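Local coordinates for lectin 2 (Agrocybe aegerita, PDB 4TQK), which probably works as a lectin that recognises terminal N-acetylglucosamine, binding the sugar at several sites around a beta-propeller, at residues V75-A80 against R118-I123; K137-S142 against T154-D159. The protein carries 1 engineered substitution. All blocks are in the same frame, centred on the assembly; numbering follows the deposited sequence.

Contact 1 of 2, residues V75-A80 against R118-I123. With NAG (2-acetamido-2-deoxy-beta-D-glucopyranose), chain D.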
# COMPACT_ATOMS: atom_id res chain seq x y z
N VAL A 75 15.83 7.26 1.13
CA VAL A 75 16.79 8.01 1.92
C VAL A 75 18.19 7.44 1.76
O VAL A 75 18.38 6.23 1.82
CB VAL A 75 16.44 7.98 3.40
CG1 VAL A 75 17.46 8.80 4.19
CG2 VAL A 75 15.02 8.48 3.64
N GLY A 76 19.16 8.32 1.56
CA GLY A 76 20.52 7.89 1.31
C GLY A 76 21.49 8.81 2.02
O GLY A 76 21.30 10.03 2.00
N PHE A 77 22.48 8.23 2.67
CA PHE A 77 23.55 8.97 3.32
C PHE A 77 24.73 8.99 2.35
O PHE A 77 25.47 8.01 2.24
CB PHE A 77 24.01 8.27 4.60
CG PHE A 77 22.96 8.19 5.68
CD1 PHE A 77 23.02 9.02 6.80
CD2 PHE A 77 21.95 7.24 5.60
CE1 PHE A 77 22.08 8.92 7.80
CE2 PHE A 77 21.00 7.14 6.60
CZ PHE A 77 21.06 7.98 7.70
N GLY A 78 24.91 10.11 1.65
CA GLY A 78 25.92 10.19 0.61
C GLY A 78 27.20 10.89 1.04
O GLY A 78 27.64 10.76 2.17
N ASN A 79 27.78 11.65 0.11
CA ASN A 79 29.01 12.40 0.39
C ASN A 79 28.76 13.62 1.27
O ASN A 79 29.27 13.68 2.39
CB ASN A 79 29.73 12.80 -0.91
CG ASN A 79 30.29 11.60 -1.66
OD1 ASN A 79 30.64 10.59 -1.06
ND2 ASN A 79 30.38 11.73 -2.98
N ALA A 80 27.97 14.58 0.77
CA ALA A 80 27.75 15.84 1.48
C ALA A 80 26.67 15.80 2.58
O ALA A 80 26.48 16.76 3.32
CB ALA A 80 27.48 16.97 0.51
N ARG A 118 24.51 3.88 10.64
CA ARG A 118 23.51 4.92 10.43
C ARG A 118 22.13 4.30 10.14
O ARG A 118 21.98 3.51 9.21
CB ARG A 118 23.93 5.88 9.31
CG ARG A 118 25.04 6.83 9.73
CD ARG A 118 25.80 7.37 8.53
NE ARG A 118 26.68 6.36 7.95
CZ ARG A 118 27.37 6.52 6.82
NH1 ARG A 118 27.28 7.65 6.15
NH2 ARG A 118 28.15 5.55 6.37
N TYR A 119 21.16 4.67 10.98
CA TYR A 119 19.82 4.09 10.96
C TYR A 119 18.78 5.19 10.88
O TYR A 119 19.04 6.34 11.23
CB TYR A 119 19.54 3.33 12.25
CG TYR A 119 20.33 2.07 12.47
CD1 TYR A 119 20.65 1.22 11.42
CD2 TYR A 119 20.75 1.72 13.74
CE1 TYR A 119 21.37 0.06 11.64
CE2 TYR A 119 21.46 0.58 13.97
CZ TYR A 119 21.77 -0.25 12.93
OH TYR A 119 22.48 -1.40 13.19
N LEU A 120 17.59 4.81 10.44
CA LEU A 120 16.45 5.71 10.41
C LEU A 120 15.36 5.05 11.25
O LEU A 120 14.92 3.94 10.94
CB LEU A 120 15.99 5.90 8.96
CG LEU A 120 17.01 6.50 7.98
CD1 LEU A 120 16.53 6.40 6.55
CD2 LEU A 120 17.28 7.96 8.32
N ALA A 121 14.94 5.71 12.33
CA ALA A 121 13.91 5.14 13.22
C ALA A 121 13.00 6.18 13.86
O ALA A 121 13.43 7.31 14.14
CB ALA A 121 14.55 4.27 14.29
N ASP A 122 11.75 5.79 14.11
CA ASP A 122 10.76 6.64 14.77
C ASP A 122 10.89 6.53 16.28
O ASP A 122 9.94 6.15 16.98
CB ASP A 122 9.34 6.27 14.30
CG ASP A 122 8.26 7.24 14.79
OD1 ASP A 122 8.61 8.35 15.27
OD2 ASP A 122 7.06 6.90 14.68
N ILE A 123 12.07 6.87 16.80
CA ILE A 123 12.37 6.70 18.22
C ILE A 123 11.53 7.56 19.14
O ILE A 123 11.45 7.29 20.34
CB ILE A 123 13.85 7.01 18.53
CG1 ILE A 123 14.27 8.30 17.83
CG2 ILE A 123 14.74 5.82 18.17
CD1 ILE A 123 15.65 8.79 18.21
C1 NAG D . 26.00 14.09 -5.38
C2 NAG D . 25.09 13.11 -4.64
C3 NAG D . 23.82 12.93 -5.46
C4 NAG D . 23.21 14.31 -5.73
C5 NAG D . 24.25 15.29 -6.31
C6 NAG D . 23.71 16.70 -6.51
C7 NAG D . 26.33 11.50 -3.33
C8 NAG D . 26.93 10.12 -3.29
N2 NAG D . 25.78 11.85 -4.49
O1 NAG D . 27.23 14.19 -4.70
O3 NAG D . 22.94 12.09 -4.75
O4 NAG D . 22.11 14.19 -6.60
O5 NAG D . 25.37 15.34 -5.44
O6 NAG D . 23.86 17.45 -5.31
O7 NAG D . 26.38 12.24 -2.35
O HOH W 1 28.45 8.27 3.74

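Contact 2 of 2, residues K137-S142 against T154-D159. With NAG (2-acetamido-2-deoxy-beta-D-glucopyranose), chain E.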
# COMPACT_ATOMS: atom_id res chain seq x y z
N LYS A 137 31.97 9.61 18.94
CA LYS A 137 31.87 9.93 20.36
C LYS A 137 30.62 9.39 21.03
O LYS A 137 30.34 9.73 22.17
CB LYS A 137 31.96 11.44 20.56
CG LYS A 137 33.30 12.04 20.17
CD LYS A 137 34.41 11.06 20.52
CE LYS A 137 35.40 11.64 21.51
NZ LYS A 137 36.66 12.05 20.84
N GLY A 138 29.88 8.54 20.34
CA GLY A 138 28.68 7.96 20.91
C GLY A 138 27.52 7.98 19.93
O GLY A 138 27.71 7.88 18.71
N VAL A 139 26.32 8.11 20.47
CA VAL A 139 25.11 8.11 19.66
C VAL A 139 24.74 9.55 19.31
O VAL A 139 24.52 10.38 20.21
CB VAL A 139 23.96 7.43 20.43
CG1 VAL A 139 22.74 7.33 19.56
CG2 VAL A 139 24.38 6.04 20.89
N LEU A 140 24.71 9.84 18.01
CA LEU A 140 24.28 11.14 17.49
C LEU A 140 22.85 11.03 17.01
O LEU A 140 22.51 10.11 16.27
CB LEU A 140 25.14 11.56 16.28
CG LEU A 140 26.62 11.93 16.34
CD1 LEU A 140 26.83 13.23 17.07
CD2 LEU A 140 27.40 10.80 16.97
N VAL A 141 22.00 11.97 17.41
CA VAL A 141 20.62 12.00 16.93
C VAL A 141 20.27 13.33 16.26
O VAL A 141 20.64 14.41 16.74
CB VAL A 141 19.61 11.69 18.06
CG1 VAL A 141 18.19 12.08 17.64
CG2 VAL A 141 19.66 10.21 18.41
N SER A 142 19.59 13.23 15.12
CA SER A 142 19.03 14.39 14.46
C SER A 142 17.51 14.26 14.47
O SER A 142 16.96 13.25 14.00
CB SER A 142 19.54 14.50 13.03
OG SER A 142 18.88 15.56 12.36
N THR A 154 23.10 15.88 17.30
CA THR A 154 23.41 16.06 18.71
C THR A 154 23.78 14.74 19.39
O THR A 154 23.06 13.75 19.30
CB THR A 154 22.22 16.67 19.45
OG1 THR A 154 21.75 17.82 18.74
CG2 THR A 154 22.62 17.06 20.86
N LEU A 155 24.91 14.76 20.09
CA LEU A 155 25.38 13.63 20.90
C LEU A 155 24.43 13.40 22.08
O LEU A 155 24.54 14.10 23.09
CB LEU A 155 26.75 13.93 21.46
CG LEU A 155 27.91 13.01 21.17
CD1 LEU A 155 29.09 13.42 22.06
CD2 LEU A 155 27.59 11.51 21.35
N VAL A 156 23.53 12.42 21.96
CA VAL A 156 22.55 12.15 23.02
C VAL A 156 23.06 11.19 24.10
O VAL A 156 22.42 11.04 25.15
CB VAL A 156 21.22 11.59 22.48
CG1 VAL A 156 20.49 12.65 21.70
CG2 VAL A 156 21.45 10.35 21.63
N LEU A 157 24.19 10.54 23.84
CA LEU A 157 24.71 9.54 24.76
C LEU A 157 26.17 9.27 24.42
O LEU A 157 26.51 8.96 23.28
CB LEU A 157 23.88 8.26 24.65
CG LEU A 157 24.17 7.10 25.61
CD1 LEU A 157 23.85 7.50 27.04
CD2 LEU A 157 23.39 5.83 25.20
N LYS A 158 27.04 9.38 25.42
CA LYS A 158 28.47 9.14 25.24
C LYS A 158 28.87 7.67 25.43
O LYS A 158 29.62 7.33 26.35
CB LYS A 158 29.30 10.04 26.19
CG LYS A 158 29.33 11.51 25.77
CD LYS A 158 29.91 12.38 26.88
CE LYS A 158 30.38 13.73 26.35
NZ LYS A 158 29.26 14.60 25.89
N ASP A 159 28.39 6.82 24.53
CA ASP A 159 28.60 5.38 24.62
C ASP A 159 28.24 4.73 23.28
O ASP A 159 27.66 5.38 22.41
CB ASP A 159 27.72 4.79 25.75
CG ASP A 159 28.38 3.61 26.47
OD1 ASP A 159 29.41 3.11 25.98
OD2 ASP A 159 27.86 3.17 27.51
C1 NAG E . 32.89 -0.74 28.28
C2 NAG E . 31.87 -0.77 27.15
C3 NAG E . 31.20 0.60 27.17
C4 NAG E . 30.49 0.75 28.51
C5 NAG E . 31.36 0.32 29.69
C6 NAG E . 30.49 0.09 30.92
C7 NAG E . 32.32 -2.23 25.28
C8 NAG E . 32.86 -2.36 23.89
N2 NAG E . 32.47 -1.05 25.86
O1 NAG E . 33.84 -1.76 28.19
O3 NAG E . 30.28 0.72 26.11
O4 NAG E . 30.05 2.08 28.70
O5 NAG E . 32.11 -0.87 29.45
O6 NAG E . 31.35 -0.13 32.01
O7 NAG E . 31.77 -3.19 25.84

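Contact 1 of 2, residues V75-A80 against R118-I123
F77 lays one face of its ring against the aliphatic part of R118. The CB of R118 stands 3.9 Å from the centroid of the F77 ring, nearly on the ring normal, in a CH-pi contact displaced toward the rim. Farther along the same side chain, R118 CD comes 3.7 Å from F77 CD1. The two side chains run past each other in opposite directions. A bend at chi3 (-74°) brings R118 NH1 to F77 CB and to water 1, and the guanidinium plane is turned 64° from that of the ring. R118 NH1 gives a 2.7 Å hydrogen bond to water 1, which lies at the edge of the guanidinium, in its plane. The water in turn donates to G78 O. NH1 also bonds to F104 O, so NH1 of this buried arginine is held by a carbonyl and a water.

Beside this pair, L120 divides its two methyl groups. CD2 meets F77 CZ at 3.8 Å. CD1 faces V75, tip to tip, and its 3.5 Å to V75 CG1 is tight for two carbons. I131 touches both F77 and L120, and V60 touches both F77 and R118.

Just past the strand, N79 N donates a nearly straight 2.9 Å hydrogen bond to O7, the acetamido oxygen of the bound NAG. N46, G52 and W54 supply further bonds to this sugar. The axes of strands 75-77 and 118-121 pass 9.3 Å apart; the strands belong to different sheets. Such side-chain packing between successive antiparallel sheets is characteristic of neighbouring blades in a beta-propeller.

Contact 2 of 2, residues K137-S142 against T154-D159
V139 and V156 are joined through the backbone, as V156 N donates to V139 O at 2.9 Å. V139 N in turn donates to L157 O, and V141 and T154 exchange a reciprocal pair of bonds. The V141 N to T154 O bond is nearly straight (171°). The register slips by one residue between V139 and L140, forming a beta bulge that places both L157 and V156 opposite V139.

Apolar contacts lie beside this ladder. V156 CG2 touches both valines of the other strand, 3.7 Å from V141 CG2 and 3.9 Å from V139 CG1. Its chi1 of -69° sets CG2 between the backbone N and the carbonyl carbon, facing both valines. The end of L155 reaches K137: CD1 lies 3.8 Å from K137 CB, and CD2 comes close to K137 O.

A close CA-H...O contact joins G138 CA to D159 O at 3.2 Å.

At the polar end, D159 OD1 accepts from O3 of the NAG and OD2 from O4. W167, G165 and D192 also hydrogen-bond to the sugar. Gripping both hydroxyls with one carboxylate is consistent with recognition of a terminal, non-reducing sugar, since substitution at O3 or O4 would remove a donor.

In the fold
All the residues that touch in contact 1 are buried, whereas contact 2 is partly buried. The centre of contact 1 lies about 14 Å from the centre of the chain, that of contact 2 about 21 Å. Both reach the sheet that starts with strand 117-121. Contact 1 joins that strand to the preceding sheet by side-chain packing and a water, whereas contact 2 pairs strands 139-146 and 154-157 of the same sheet through backbone bonds. They meet where I123 CD1 packs on V141 CG1. Each reaches a different NAG, by different chemistry: a backbone N-H meets the acetamido oxygen in contact 1, and a carboxylate meets two hydroxyls in contact 2.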